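Local structure of cellulosome protein dockerin type I (Clostridium thermocellum, 2WZ8) at residues A[96-101]-A[114-119]; A[88-93]-A[125-130]; A[64-69]-A[139-144]. The protein probably binds carbohydrate as a family 35 carbohydrate-binding module, a calcium-containing beta-sandwich domain of a cellulosomal protein. All blocks are in the same frame, centred on the assembly; numbering follows the deposited sequence.

In the fold
Two of the three contacts pair neighbouring strands, one in each main sheet of this beta-sandwich; the third spans the sheets. Contact 2 (88-93 with 125-130) lies in the five-stranded sheet and contact 3 (64-69 with 139-144) in the four-stranded one; both are ladders of backbone hydrogen bonds, the latter broken by a bulge at calcium. Contact 3 is buried, contacts 1 and 2 partly so, and exposed residues take part in contact 1 alone. There (96-101 with 114-119) the direct contacts from 96-101 are made by side chains, with polar ends near solvent and a magnesium ion. M64 and I144 of contact 3 meet F129 of contact 2 in the core, where V118 of contact 1 also packs on M64.

Contact 1 (A[96-101]-A[114-119]); sequences PEKGHY and DIIDVY. With MG (magnesium ion), chain C.
D114 OD2 is gripped by three hydrogen bonds: one from H100 NE2 and two from waters, while its sister oxygen OD1 binds a magnesium ion. The histidine bond is short and nearly straight, 2.8 Å from H100 NE2 to D114 OD2 with 166° at the hydrogen. The acceptor lies in the plane of the imidazole, yet the histidine reaches the carboxylate from above its plane, the two flat groups being turned 59° apart. One of the waters on OD2 also binds the magnesium, and the other passes on to the backbone oxygen of Y101, giving a second, water-mediated tie between the strands. D114 OD1 sits 2.1 Å from the magnesium, whose other five ligands are waters; the metal would be expected to draw charge from the carboxylate.

H100 swings its ring across the gap, its side chain directed away from its own backbone N, and I116 lies over one face. I116 CG1 stands 3.7 Å from the ring centroid and only 10° off the normal, a CH-pi contact that, with the bond at the edge, should restrict rotation of the imidazole. K98 takes a different route. Its extended chain slides past I116 CG2, with K98 CE 4.1 Å away, and delivers NZ to the main chain: K98 NZ to D117 O is 2.9 Å, the donor tilted out of the carbonyl plane.

The strands run antiparallel but 9.4 Å apart at their axes, too far for backbone pairing. Each pairs elsewhere: K98 and H100 with I90 and C88 of strand 86-92, and D114 and I116 with V66 and M64 of strand 60-69. The contact therefore closes one margin of the sandwich between edge strands 98-102 and 112-120.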
ATOM      1  N   PRO A  96      -7.543  -3.518  13.381  1.00 14.40           N
ATOM      2  CA  PRO A  96      -8.233  -2.267  13.173  1.00 14.91           C
ATOM      3  C   PRO A  96      -7.467  -1.351  12.248  1.00 13.78           C
ATOM      4  O   PRO A  96      -6.244  -1.385  12.230  1.00 15.25           O
ATOM      5  CB  PRO A  96      -8.327  -1.683  14.589  1.00 15.47           C
ATOM      6  CG  PRO A  96      -7.250  -2.281  15.318  1.00 16.01           C
ATOM      7  CD  PRO A  96      -6.963  -3.621  14.744  1.00 14.57           C
ATOM      8  N   GLU A  97      -8.170  -0.605  11.409  1.00 13.76           N
ATOM      9  CA  GLU A  97      -7.464   0.275  10.431  1.00 15.59           C
ATOM     10  C   GLU A  97      -6.724   1.387  11.101  1.00 14.52           C
ATOM     11  O   GLU A  97      -7.163   2.038  12.039  1.00 15.40           O
ATOM     12  CB  GLU A  97      -8.387   0.896   9.347  1.00 19.08           C
ATOM     13  CG  GLU A  97      -9.437   1.818   9.914  1.00 21.41           C
ATOM     14  CD  GLU A  97      -9.943   3.135   9.119  1.00 24.14           C
ATOM     15  OE1 GLU A  97      -9.271   3.845   8.296  1.00 23.06           O
ATOM     16  OE2 GLU A  97     -11.108   3.501   9.427  1.00 20.83           O
ATOM     17  N   LYS A  98      -5.540   1.579  10.586  1.00 13.33           N
ATOM     18  CA  LYS A  98      -4.756   2.762  10.847  1.00 16.02           C
ATOM     19  C   LYS A  98      -4.770   3.599   9.595  1.00 14.55           C
ATOM     20  O   LYS A  98      -4.325   3.163   8.541  1.00 14.94           O
ATOM     21  CB  LYS A  98      -3.329   2.351  11.202  1.00 19.15           C
ATOM     22  CG  LYS A  98      -2.435   3.452  11.757  1.00 25.48           C
ATOM     23  CD  LYS A  98      -0.995   2.962  11.886  1.00 30.16           C
ATOM     24  CE  LYS A  98      -0.008   4.064  12.355  1.00 32.98           C
ATOM     25  NZ  LYS A  98       1.214   3.487  13.060  1.00 34.41           N
ATOM     26  N   GLY A  99      -5.303   4.790   9.707  1.00 15.33           N
ATOM     27  CA  GLY A  99      -5.394   5.715   8.577  1.00 14.74           C
ATOM     28  C   GLY A  99      -4.078   6.430   8.353  1.00 15.40           C
ATOM     29  O   GLY A  99      -3.379   6.813   9.292  1.00 18.12           O
ATOM     30  N   HIS A 100      -3.754   6.649   7.082  1.00 13.72           N
ATOM     31  CA  HIS A 100      -2.602   7.461   6.704  1.00 13.03           C
ATOM     32  C   HIS A 100      -2.933   8.371   5.540  1.00 12.70           C
ATOM     33  O   HIS A 100      -3.531   7.939   4.557  1.00 12.96           O
ATOM     34  CB  HIS A 100      -1.426   6.555   6.332  1.00 13.11           C
ATOM     35  CG  HIS A 100      -0.109   7.272   6.276  1.00 13.68           C
ATOM     36  ND1 HIS A 100       0.613   7.586   7.410  1.00 16.74           N
ATOM     37  CD2 HIS A 100       0.630   7.695   5.226  1.00 13.54           C
ATOM     38  CE1 HIS A 100       1.729   8.203   7.054  1.00 16.82           C
ATOM     39  NE2 HIS A 100       1.755   8.300   5.732  1.00 14.69           N
ATOM     40  N   TYR A 101      -2.531   9.628   5.662  1.00 13.03           N
ATOM     41  CA  TYR A 101      -2.671  10.595   4.579  1.00 13.76           C
ATOM     42  C   TYR A 101      -1.367  10.683   3.833  1.00 13.31           C
ATOM     43  O   TYR A 101      -0.326  11.024   4.390  1.00 14.53           O
ATOM     44  CB  TYR A 101      -3.086  11.981   5.091  1.00 14.88           C
ATOM     45  CG  TYR A 101      -4.520  12.058   5.527  1.00 18.96           C
ATOM     46  CD1 TYR A 101      -5.513  12.402   4.608  1.00 19.59           C
ATOM     47  CD2 TYR A 101      -4.888  11.810   6.830  1.00 19.72           C
ATOM     48  CE1 TYR A 101      -6.821  12.495   4.969  1.00 23.07           C
ATOM     49  CE2 TYR A 101      -6.257  11.904   7.219  1.00 19.38           C
ATOM     50  CZ  TYR A 101      -7.191  12.250   6.256  1.00 20.73           C
ATOM     51  OH  TYR A 101      -8.542  12.373   6.566  1.00 29.02           O
ATOM     52  N   ASP A 114       6.926   6.976   1.905  1.00 11.26           N
ATOM     53  CA  ASP A 114       6.570   7.427   3.267  1.00 12.10           C
ATOM     54  C   ASP A 114       6.563   6.225   4.187  1.00 12.14           C
ATOM     55  O   ASP A 114       6.481   5.086   3.741  1.00 13.04           O
ATOM     56  CB  ASP A 114       5.225   8.143   3.288  1.00 12.79           C
ATOM     57  CG  ASP A 114       5.091   9.092   4.456  1.00 13.83           C
ATOM     58  OD1 ASP A 114       6.062   9.317   5.249  1.00 15.10           O
ATOM     59  OD2 ASP A 114       3.968   9.620   4.614  1.00 16.96           O
ATOM     60  N   ILE A 115       6.722   6.504   5.466  1.00 14.16           N
ATOM     61  CA  ILE A 115       6.875   5.459   6.480  1.00 15.33           C
ATOM     62  C   ILE A 115       5.679   5.419   7.393  1.00 15.33           C
ATOM     63  O   ILE A 115       5.171   6.442   7.881  1.00 17.11           O
ATOM     64  CB  ILE A 115       8.156   5.675   7.311  1.00 17.06           C
ATOM     65  CG1 ILE A 115       9.382   5.735   6.391  1.00 19.81           C
ATOM     66  CG2 ILE A 115       8.307   4.594   8.427  1.00 19.87           C
ATOM     67  CD1 ILE A 115      10.694   6.240   7.060  1.00 24.07           C
ATOM     68  N   ILE A 116       5.264   4.197   7.638  1.00 14.69           N
ATOM     69  CA  ILE A 116       4.161   3.888   8.536  1.00 15.60           C
ATOM     70  C   ILE A 116       4.599   2.787   9.489  1.00 15.29           C
ATOM     71  O   ILE A 116       5.061   1.748   9.062  1.00 15.22           O
ATOM     72  CB  ILE A 116       2.893   3.395   7.786  1.00 16.17           C
ATOM     73  CG1 ILE A 116       2.410   4.412   6.743  1.00 18.27           C
ATOM     74  CG2 ILE A 116       1.791   3.069   8.764  1.00 19.60           C
ATOM     75  CD1 ILE A 116       1.358   3.878   5.834  1.00 22.03           C
ATOM     76  N   ASP A 117       4.421   3.010  10.779  1.00 16.49           N
ATOM     77  CA  ASP A 117       4.791   1.989  11.753  1.00 16.50           C
ATOM     78  C   ASP A 117       3.687   0.933  11.815  1.00 16.35           C
ATOM     79  O   ASP A 117       2.496   1.239  11.800  1.00 17.37           O
ATOM     80  CB  ASP A 117       5.008   2.597  13.148  1.00 18.58           C
ATOM     81  CG  ASP A 117       6.329   3.348  13.284  1.00 23.64           C
ATOM     82  OD1 ASP A 117       7.230   3.267  12.438  1.00 27.63           O
ATOM     83  OD2 ASP A 117       6.485   4.049  14.320  1.00 33.16           O
ATOM     84  N   VAL A 118       4.105  -0.327  11.868  1.00 14.56           N
ATOM     85  CA  VAL A 118       3.191  -1.451  11.948  1.00 15.17           C
ATOM     86  C   VAL A 118       3.666  -2.448  13.007  1.00 14.68           C
ATOM     87  O   VAL A 118       4.851  -2.717  13.113  1.00 15.85           O
ATOM     88  CB  VAL A 118       3.024  -2.152  10.574  1.00 14.53           C
ATOM     89  CG1 VAL A 118       2.306  -1.223   9.583  1.00 15.64           C
ATOM     90  CG2 VAL A 118       4.358  -2.672  10.005  1.00 15.21           C
ATOM     91  N   TYR A 119       2.713  -3.010  13.748  1.00 14.57           N
ATOM     92  CA  TYR A 119       3.006  -4.077  14.701  1.00 14.84           C
ATOM     93  C   TYR A 119       2.757  -5.420  14.031  1.00 14.48           C
ATOM     94  O   TYR A 119       1.644  -5.713  13.564  1.00 15.74           O
ATOM     95  CB  TYR A 119       2.158  -3.973  15.990  1.00 15.99           C
ATOM     96  CG  TYR A 119       2.647  -4.966  17.024  1.00 17.78           C
ATOM     97  CD1 TYR A 119       3.661  -4.627  17.900  1.00 19.91           C
ATOM     98  CD2 TYR A 119       2.145  -6.253  17.064  1.00 21.01           C
ATOM     99  CE1 TYR A 119       4.113  -5.508  18.829  1.00 22.69           C
ATOM    100  CE2 TYR A 119       2.622  -7.174  17.991  1.00 23.25           C
ATOM    101  CZ  TYR A 119       3.623  -6.786  18.842  1.00 22.52           C
ATOM    102  OH  TYR A 119       4.094  -7.669  19.807  1.00 28.69           O
TER
HETATM  103 MG    MG C1150       6.384  10.488   6.985  1.00 28.84          MG
HETATM  104  O   HOH W   1       3.390   5.618  11.713  1.00 27.75           O
HETATM  105  O   HOH W   2       2.219  11.518   3.624  1.00 16.15           O
HETATM  106  O   HOH W   3       4.194  11.376   6.680  1.00 31.18           O
HETATM  107  O   HOH W   4       5.427   9.049   8.167  1.00 26.26           O
HETATM  108  O   HOH W   5       8.135   9.245   7.064  1.00 31.50           O
HETATM  109  O   HOH W   6       7.318  11.787   5.525  1.00 30.56           O
HETATM  110  O   HOH W   7       6.758  11.560   8.605  1.00 30.02           O

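Contact 2 (A[88-93]-A[125-130]); sequences CSISVN and NTIRFY
Y130 tucks its ring over its own main chain (chi1 66°), a turn that also carries the ring across S89 on the adjacent strand. That torsion sets S89 CB 3.5 Å from the Y130 ring centroid, 13° off the normal, a CH-pi contact over the face, while S91 CB comes to the ring's edge. S89 OG, turned away from its own carbonyl carbon, is hydrogen-bonded to E97.

On the other side of the sheet, I90, V92, I127 and F129 point into the sandwich. I90 lies alongside both F129 and I127, its CG2 3.9 Å from I127 CG2. C88 SG approaches the edge of the F129 ring, 3.7 Å from F129 CD1, in a sulfur-aromatic contact.

The backbone holds this register with two hydrogen-bonded pairs, S89 with Y130 and S91 with R128, each closed by reciprocal N-H to O bonds. The bond from R128 N to S91 O, 2.9 Å long, is almost straight at 177°. A fifth bond runs from N93 N to T126 O, and a water near that end bridges S91 O and T126 OG1. R128 turns its guanidinium away toward Q50 and Y48. This is a regular antiparallel ladder, one apolar face turned inward and one polar, as in the jelly-roll beta-sandwich of family 6-type carbohydrate-binding modules.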
ATOM      1  N   CYS A  88      -5.476   6.451   2.945  1.00 12.14           N
ATOM      2  CA  CYS A  88      -5.555   5.007   2.941  1.00 12.66           C
ATOM      3  C   CYS A  88      -5.715   4.417   4.321  1.00 12.22           C
ATOM      4  O   CYS A  88      -5.077   4.870   5.251  1.00 13.80           O
ATOM      5  CB  CYS A  88      -4.317   4.410   2.263  1.00 14.63           C
ATOM      6  SG  CYS A  88      -4.439   2.695   1.764  1.00 18.46           S
ATOM      7  N   SER A  89      -6.547   3.382   4.410  1.00 11.94           N
ATOM      8  CA  SER A  89      -6.676   2.557   5.607  1.00 12.26           C
ATOM      9  C   SER A  89      -5.696   1.404   5.479  1.00 11.92           C
ATOM     10  O   SER A  89      -5.595   0.759   4.437  1.00 12.90           O
ATOM     11  CB  SER A  89      -8.110   1.960   5.707  1.00 12.50           C
ATOM     12  OG  SER A  89      -9.091   2.980   5.849  1.00 15.33           O
ATOM     13  N   ILE A  90      -5.004   1.109   6.569  1.00 12.01           N
ATOM     14  CA  ILE A  90      -4.051  -0.027   6.616  1.00 12.79           C
ATOM     15  C   ILE A  90      -4.447  -0.937   7.765  1.00 12.16           C
ATOM     16  O   ILE A  90      -4.496  -0.497   8.922  1.00 13.71           O
ATOM     17  CB  ILE A  90      -2.609   0.522   6.800  1.00 13.81           C
ATOM     18  CG1 ILE A  90      -2.304   1.508   5.623  1.00 17.08           C
ATOM     19  CG2 ILE A  90      -1.607  -0.616   6.977  1.00 15.71           C
ATOM     20  CD1 ILE A  90      -1.055   2.323   5.740  1.00 22.04           C
ATOM     21  N   SER A  91      -4.713  -2.201   7.446  1.00 11.52           N
ATOM     22  CA  SER A  91      -5.065  -3.227   8.423  1.00 12.00           C
ATOM     23  C   SER A  91      -4.057  -4.316   8.414  1.00 12.42           C
ATOM     24  O   SER A  91      -3.809  -4.927   7.415  1.00 12.93           O
ATOM     25  CB  SER A  91      -6.444  -3.792   8.071  1.00 12.33           C
ATOM     26  OG  SER A  91      -6.779  -4.946   8.825  1.00 13.56           O
ATOM     27  N   VAL A  92      -3.475  -4.555   9.582  1.00 12.84           N
ATOM     28  CA  VAL A  92      -2.477  -5.603   9.778  1.00 13.44           C
ATOM     29  C   VAL A  92      -3.117  -6.821  10.422  1.00 13.26           C
ATOM     30  O   VAL A  92      -3.745  -6.695  11.463  1.00 15.10           O
ATOM     31  CB  VAL A  92      -1.312  -5.077  10.628  1.00 14.34           C
ATOM     32  CG1 VAL A  92      -0.291  -6.165  10.857  1.00 16.57           C
ATOM     33  CG2 VAL A  92      -0.650  -3.849   9.999  1.00 16.35           C
ATOM     34  N   ASN A  93      -3.007  -7.968   9.777  1.00 13.88           N
ATOM     35  CA  ASN A  93      -3.546  -9.229  10.299  1.00 14.34           C
ATOM     36  C   ASN A  93      -5.036  -9.117  10.651  1.00 14.67           C
ATOM     37  O   ASN A  93      -5.538  -9.629  11.670  1.00 16.81           O
ATOM     38  CB  ASN A  93      -2.724  -9.691  11.519  1.00 14.51           C
ATOM     39  CG  ASN A  93      -1.287 -10.010  11.182  1.00 16.02           C
ATOM     40  OD1 ASN A  93      -0.351  -9.596  11.916  1.00 18.69           O
ATOM     41  ND2 ASN A  93      -1.086 -10.724  10.107  1.00 14.05           N
ATOM     42  N   ASN A 125       2.609 -12.452   8.139  1.00 14.03           N
ATOM     43  CA  ASN A 125       1.597 -11.433   8.441  1.00 13.56           C
ATOM     44  C   ASN A 125       0.895 -10.991   7.163  1.00 13.10           C
ATOM     45  O   ASN A 125       1.459 -11.092   6.073  1.00 12.72           O
ATOM     46  CB  ASN A 125       2.275 -10.190   9.046  1.00 13.23           C
ATOM     47  CG  ASN A 125       2.938 -10.467  10.386  1.00 12.75           C
ATOM     48  OD1 ASN A 125       2.332 -10.271  11.428  1.00 14.81           O
ATOM     49  ND2 ASN A 125       4.173 -10.912  10.356  1.00 13.06           N
ATOM     50  N   THR A 126      -0.303 -10.449   7.321  1.00 11.88           N
ATOM     51  CA  THR A 126      -0.993  -9.791   6.193  1.00 12.96           C
ATOM     52  C   THR A 126      -1.038  -8.304   6.447  1.00 12.43           C
ATOM     53  O   THR A 126      -1.151  -7.824   7.581  1.00 13.19           O
ATOM     54  CB  THR A 126      -2.398 -10.347   5.983  1.00 14.26           C
ATOM     55  OG1 THR A 126      -3.220  -9.991   7.105  1.00 15.80           O
ATOM     56  CG2 THR A 126      -2.356 -11.845   5.782  1.00 15.57           C
ATOM     57  N   ILE A 127      -0.969  -7.556   5.352  1.00 11.49           N
ATOM     58  CA  ILE A 127      -1.159  -6.118   5.392  1.00 11.45           C
ATOM     59  C   ILE A 127      -2.072  -5.700   4.251  1.00 10.51           C
ATOM     60  O   ILE A 127      -1.728  -5.897   3.105  1.00 12.55           O
ATOM     61  CB  ILE A 127       0.187  -5.314   5.336  1.00 10.89           C
ATOM     62  CG1 ILE A 127       1.214  -5.829   6.373  1.00 11.40           C
ATOM     63  CG2 ILE A 127      -0.093  -3.834   5.495  1.00 11.76           C
ATOM     64  CD1 ILE A 127       2.619  -5.185   6.299  1.00 12.83           C
ATOM     65  N   ARG A 128      -3.237  -5.161   4.595  1.00 10.09           N
ATOM     66  CA  ARG A 128      -4.258  -4.713   3.611  1.00  9.48           C
ATOM     67  C   ARG A 128      -4.370  -3.218   3.574  1.00 10.63           C
ATOM     68  O   ARG A 128      -4.492  -2.537   4.588  1.00 12.26           O
ATOM     69  CB  ARG A 128      -5.620  -5.326   3.972  1.00  9.75           C
ATOM     70  CG  ARG A 128      -6.690  -5.032   2.921  1.00 10.22           C
ATOM     71  CD  ARG A 128      -8.061  -5.646   3.212  1.00 13.02           C
ATOM     72  NE  ARG A 128      -8.034  -7.099   3.197  1.00 13.34           N
ATOM     73  CZ  ARG A 128      -9.102  -7.871   3.136  1.00 15.38           C
ATOM     74  NH1 ARG A 128     -10.311  -7.309   3.090  1.00 18.07           N
ATOM     75  NH2 ARG A 128      -8.968  -9.173   3.120  1.00 17.24           N
ATOM     76  N   PHE A 129      -4.419  -2.731   2.345  1.00 10.85           N
ATOM     77  CA  PHE A 129      -4.584  -1.331   1.982  1.00 10.57           C
ATOM     78  C   PHE A 129      -5.952  -1.202   1.301  1.00 10.10           C
ATOM     79  O   PHE A 129      -6.303  -1.946   0.378  1.00 10.39           O
ATOM     80  CB  PHE A 129      -3.496  -0.936   0.969  1.00 10.52           C
ATOM     81  CG  PHE A 129      -2.100  -0.848   1.548  1.00 11.19           C
ATOM     82  CD1 PHE A 129      -1.507   0.389   1.766  1.00 15.03           C
ATOM     83  CD2 PHE A 129      -1.366  -1.967   1.774  1.00 11.82           C
ATOM     84  CE1 PHE A 129      -0.197   0.468   2.253  1.00 15.97           C
ATOM     85  CE2 PHE A 129      -0.090  -1.906   2.319  1.00 10.55           C
ATOM     86  CZ  PHE A 129       0.503  -0.676   2.518  1.00 14.31           C
ATOM     87  N   TYR A 130      -6.751  -0.280   1.815  1.00 10.07           N
ATOM     88  CA  TYR A 130      -8.070  -0.013   1.233  1.00 11.74           C
ATOM     89  C   TYR A 130      -8.564   1.379   1.563  1.00 11.76           C
ATOM     90  O   TYR A 130      -8.011   2.050   2.423  1.00 12.54           O
ATOM     91  CB  TYR A 130      -9.084  -1.051   1.763  1.00 12.66           C
ATOM     92  CG  TYR A 130      -9.411  -0.995   3.252  1.00 14.44           C
ATOM     93  CD1 TYR A 130     -10.532  -0.317   3.684  1.00 15.84           C
ATOM     94  CD2 TYR A 130      -8.612  -1.609   4.215  1.00 16.01           C
ATOM     95  CE1 TYR A 130     -10.851  -0.274   5.010  1.00 16.78           C
ATOM     96  CE2 TYR A 130      -8.930  -1.550   5.562  1.00 18.93           C
ATOM     97  CZ  TYR A 130     -10.039  -0.877   5.950  1.00 17.40           C
ATOM     98  OH  TYR A 130     -10.394  -0.834   7.301  1.00 23.32           O
TER
HETATM   99  O   HOH W   8      -4.670  -7.603   7.128  1.00 15.17           O

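Contact 3 (A[64-69]-A[139-144]); sequences MVVQFA and PNIDKI. With CA (calcium ion), chain B.
Q67 faces both D142 and K143 in a classic beta bulge that interrupts the antiparallel pairing of strands 60-69 and 140-147. Q67 N bonds to K143 O at 2.9 Å and Q67 O accepts from D142 N at 2.8 Å, so one residue spans two. Past the bulge the register shifts by one, and A69 N resumes the ladder with a bond to N140 O.

The bulge leaves D142 and Q67 side by side, pointing the same way, their amide and carboxylate planes steeply inclined. K143, whose chain starts out cramped above its own backbone (chi1 60°), crosses Q67 and brings its CG to 3.9 Å from Q67 CB.

The inner face is apolar. I141 bends at its second torsion (chi2 -70°), and its CD1 reaches V66 CG1 at 3.8 Å and also touches F68 CB. I144 sends CD1 to M64 SD, 3.9 Å away, while its CG2 meets V66 CG2. F68 sets CD1 against P139 CB at 3.7 Å, and its ring makes edge-to-face contacts with F102 and F103.

At the bulge D142 binds calcium twice, in a site completed by E12, E14, S33 and Q36. The D142 side chain extends away from its own N (chi1 -176°), which places OD1 2.2 Å from the calcium ion, to which its own backbone O also binds.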
ATOM      1  N   MET A  64       7.334   0.329   8.005  1.00 12.07           N
ATOM      2  CA  MET A  64       6.906  -0.067   6.662  1.00 11.51           C
ATOM      3  C   MET A  64       7.076   1.139   5.748  1.00 11.71           C
ATOM      4  O   MET A  64       6.445   2.198   5.917  1.00 12.83           O
ATOM      5  CB  MET A  64       5.447  -0.508   6.645  1.00 12.33           C
ATOM      6  CG  MET A  64       4.966  -0.842   5.237  1.00 12.16           C
ATOM      7  SD  MET A  64       3.283  -1.510   5.171  1.00 13.34           S
ATOM      8  CE  MET A  64       2.275  -0.162   5.796  1.00 14.15           C
ATOM      9  N   VAL A  65       7.989   0.987   4.813  1.00 11.02           N
ATOM     10  CA  VAL A  65       8.265   2.025   3.839  1.00 11.13           C
ATOM     11  C   VAL A  65       7.395   1.735   2.607  1.00 10.88           C
ATOM     12  O   VAL A  65       7.550   0.697   1.953  1.00 11.79           O
ATOM     13  CB  VAL A  65       9.752   2.023   3.390  1.00 11.93           C
ATOM     14  CG1 VAL A  65      10.007   3.221   2.430  1.00 14.68           C
ATOM     15  CG2 VAL A  65      10.701   2.068   4.582  1.00 15.76           C
ATOM     16  N   VAL A  66       6.482   2.635   2.326  1.00  9.68           N
ATOM     17  CA  VAL A  66       5.532   2.482   1.228  1.00  8.84           C
ATOM     18  C   VAL A  66       5.969   3.373   0.085  1.00  9.24           C
ATOM     19  O   VAL A  66       6.126   4.586   0.247  1.00 10.46           O
ATOM     20  CB  VAL A  66       4.097   2.862   1.673  1.00  9.28           C
ATOM     21  CG1 VAL A  66       3.077   2.681   0.528  1.00 10.19           C
ATOM     22  CG2 VAL A  66       3.639   2.053   2.908  1.00 11.59           C
ATOM     23  N   GLN A  67       6.155   2.757  -1.072  1.00  8.91           N
ATOM     24  CA  GLN A  67       6.451   3.497  -2.311  1.00  8.71           C
ATOM     25  C   GLN A  67       5.174   3.612  -3.123  1.00  7.69           C
ATOM     26  O   GLN A  67       4.525   2.628  -3.397  1.00  9.07           O
ATOM     27  CB  GLN A  67       7.573   2.855  -3.118  1.00  9.26           C
ATOM     28  CG  GLN A  67       7.970   3.684  -4.340  1.00 10.23           C
ATOM     29  CD  GLN A  67       9.327   3.362  -4.881  1.00 10.53           C
ATOM     30  OE1 GLN A  67       9.473   2.886  -6.031  1.00 13.69           O
ATOM     31  NE2 GLN A  67      10.334   3.619  -4.080  1.00 13.89           N
ATOM     32  N   PHE A  68       4.838   4.839  -3.476  1.00  9.16           N
ATOM     33  CA  PHE A  68       3.493   5.165  -3.978  1.00  8.36           C
ATOM     34  C   PHE A  68       3.518   6.349  -4.936  1.00  9.45           C
ATOM     35  O   PHE A  68       4.482   7.134  -4.939  1.00 10.16           O
ATOM     36  CB  PHE A  68       2.548   5.450  -2.788  1.00  9.50           C
ATOM     37  CG  PHE A  68       2.839   6.755  -2.095  1.00  9.99           C
ATOM     38  CD1 PHE A  68       2.180   7.915  -2.465  1.00  9.88           C
ATOM     39  CD2 PHE A  68       3.842   6.829  -1.138  1.00 10.32           C
ATOM     40  CE1 PHE A  68       2.479   9.123  -1.898  1.00 11.06           C
ATOM     41  CE2 PHE A  68       4.173   8.049  -0.582  1.00 10.58           C
ATOM     42  CZ  PHE A  68       3.480   9.194  -0.952  1.00 11.79           C
ATOM     43  N   ALA A  69       2.418   6.496  -5.687  1.00  9.76           N
ATOM     44  CA  ALA A  69       2.169   7.685  -6.505  1.00 10.26           C
ATOM     45  C   ALA A  69       0.806   8.254  -6.160  1.00  9.77           C
ATOM     46  O   ALA A  69      -0.125   7.521  -5.909  1.00 10.70           O
ATOM     47  CB  ALA A  69       2.304   7.389  -7.989  1.00 11.80           C
ATOM     48  N   PRO A 139      -3.556   6.122  -2.570  1.00 11.35           N
ATOM     49  CA  PRO A 139      -2.563   6.253  -3.629  1.00 10.41           C
ATOM     50  C   PRO A 139      -2.384   4.925  -4.366  1.00 10.80           C
ATOM     51  O   PRO A 139      -2.715   3.845  -3.851  1.00 11.49           O
ATOM     52  CB  PRO A 139      -1.282   6.578  -2.874  1.00 10.92           C
ATOM     53  CG  PRO A 139      -1.475   5.987  -1.545  1.00 12.99           C
ATOM     54  CD  PRO A 139      -2.928   6.123  -1.239  1.00 11.34           C
ATOM     55  N   ASN A 140      -1.799   5.035  -5.551  1.00 10.03           N
ATOM     56  CA  ASN A 140      -1.304   3.846  -6.266  1.00  9.75           C
ATOM     57  C   ASN A 140      -0.075   3.322  -5.511  1.00  9.50           C
ATOM     58  O   ASN A 140       0.800   4.094  -5.134  1.00 10.74           O
ATOM     59  CB  ASN A 140      -0.951   4.187  -7.707  1.00  9.99           C
ATOM     60  CG  ASN A 140      -2.141   4.558  -8.536  1.00 10.66           C
ATOM     61  OD1 ASN A 140      -3.282   4.352  -8.121  1.00 11.88           O
ATOM     62  ND2 ASN A 140      -1.888   5.082  -9.715  1.00 13.27           N
ATOM     63  N   ILE A 141      -0.022   2.019  -5.291  1.00  9.21           N
ATOM     64  CA  ILE A 141       1.041   1.402  -4.497  1.00  9.18           C
ATOM     65  C   ILE A 141       1.969   0.616  -5.399  1.00  8.32           C
ATOM     66  O   ILE A 141       1.534  -0.232  -6.171  1.00  9.57           O
ATOM     67  CB  ILE A 141       0.506   0.533  -3.365  1.00  9.38           C
ATOM     68  CG1 ILE A 141      -0.517   1.308  -2.514  1.00 12.35           C
ATOM     69  CG2 ILE A 141       1.654  -0.075  -2.525  1.00 10.41           C
ATOM     70  CD1 ILE A 141       0.013   2.375  -1.704  1.00 16.47           C
ATOM     71  N   ASP A 142       3.252   0.955  -5.320  1.00  9.20           N
ATOM     72  CA  ASP A 142       4.310   0.306  -6.120  1.00  8.93           C
ATOM     73  C   ASP A 142       4.889  -0.941  -5.424  1.00  8.89           C
ATOM     74  O   ASP A 142       4.987  -2.046  -5.988  1.00 10.08           O
ATOM     75  CB  ASP A 142       5.389   1.343  -6.430  1.00  9.61           C
ATOM     76  CG  ASP A 142       6.497   0.831  -7.320  1.00  9.52           C
ATOM     77  OD1 ASP A 142       6.398  -0.304  -7.848  1.00 10.60           O
ATOM     78  OD2 ASP A 142       7.436   1.628  -7.558  1.00 10.96           O
ATOM     79  N   LYS A 143       5.303  -0.728  -4.192  1.00  8.97           N
ATOM     80  CA  LYS A 143       5.923  -1.753  -3.342  1.00  9.46           C
ATOM     81  C   LYS A 143       5.950  -1.259  -1.900  1.00 10.20           C
ATOM     82  O   LYS A 143       5.709  -0.096  -1.632  1.00  9.77           O
ATOM     83  CB  LYS A 143       7.352  -2.092  -3.806  1.00 10.44           C
ATOM     84  CG  LYS A 143       8.293  -0.947  -3.795  1.00 10.82           C
ATOM     85  CD  LYS A 143       9.739  -1.393  -3.983  1.00 12.14           C
ATOM     86  CE  LYS A 143      10.694  -0.244  -4.161  1.00 14.30           C
ATOM     87  NZ  LYS A 143      12.147  -0.649  -4.215  1.00 19.73           N
ATOM     88  N   ILE A 144       6.237  -2.184  -0.998  1.00  9.83           N
ATOM     89  CA  ILE A 144       6.555  -1.889   0.397  1.00 10.00           C
ATOM     90  C   ILE A 144       7.857  -2.565   0.798  1.00 10.40           C
ATOM     91  O   ILE A 144       8.294  -3.539   0.186  1.00 12.09           O
ATOM     92  CB  ILE A 144       5.397  -2.293   1.356  1.00 10.91           C
ATOM     93  CG1 ILE A 144       5.253  -3.804   1.484  1.00 10.43           C
ATOM     94  CG2 ILE A 144       4.044  -1.615   0.982  1.00 11.78           C
ATOM     95  CD1 ILE A 144       4.231  -4.228   2.509  1.00 13.00           C
TER
HETATM   96 CA    CA B1149       6.012  -2.475  -8.287  1.00 10.14          CA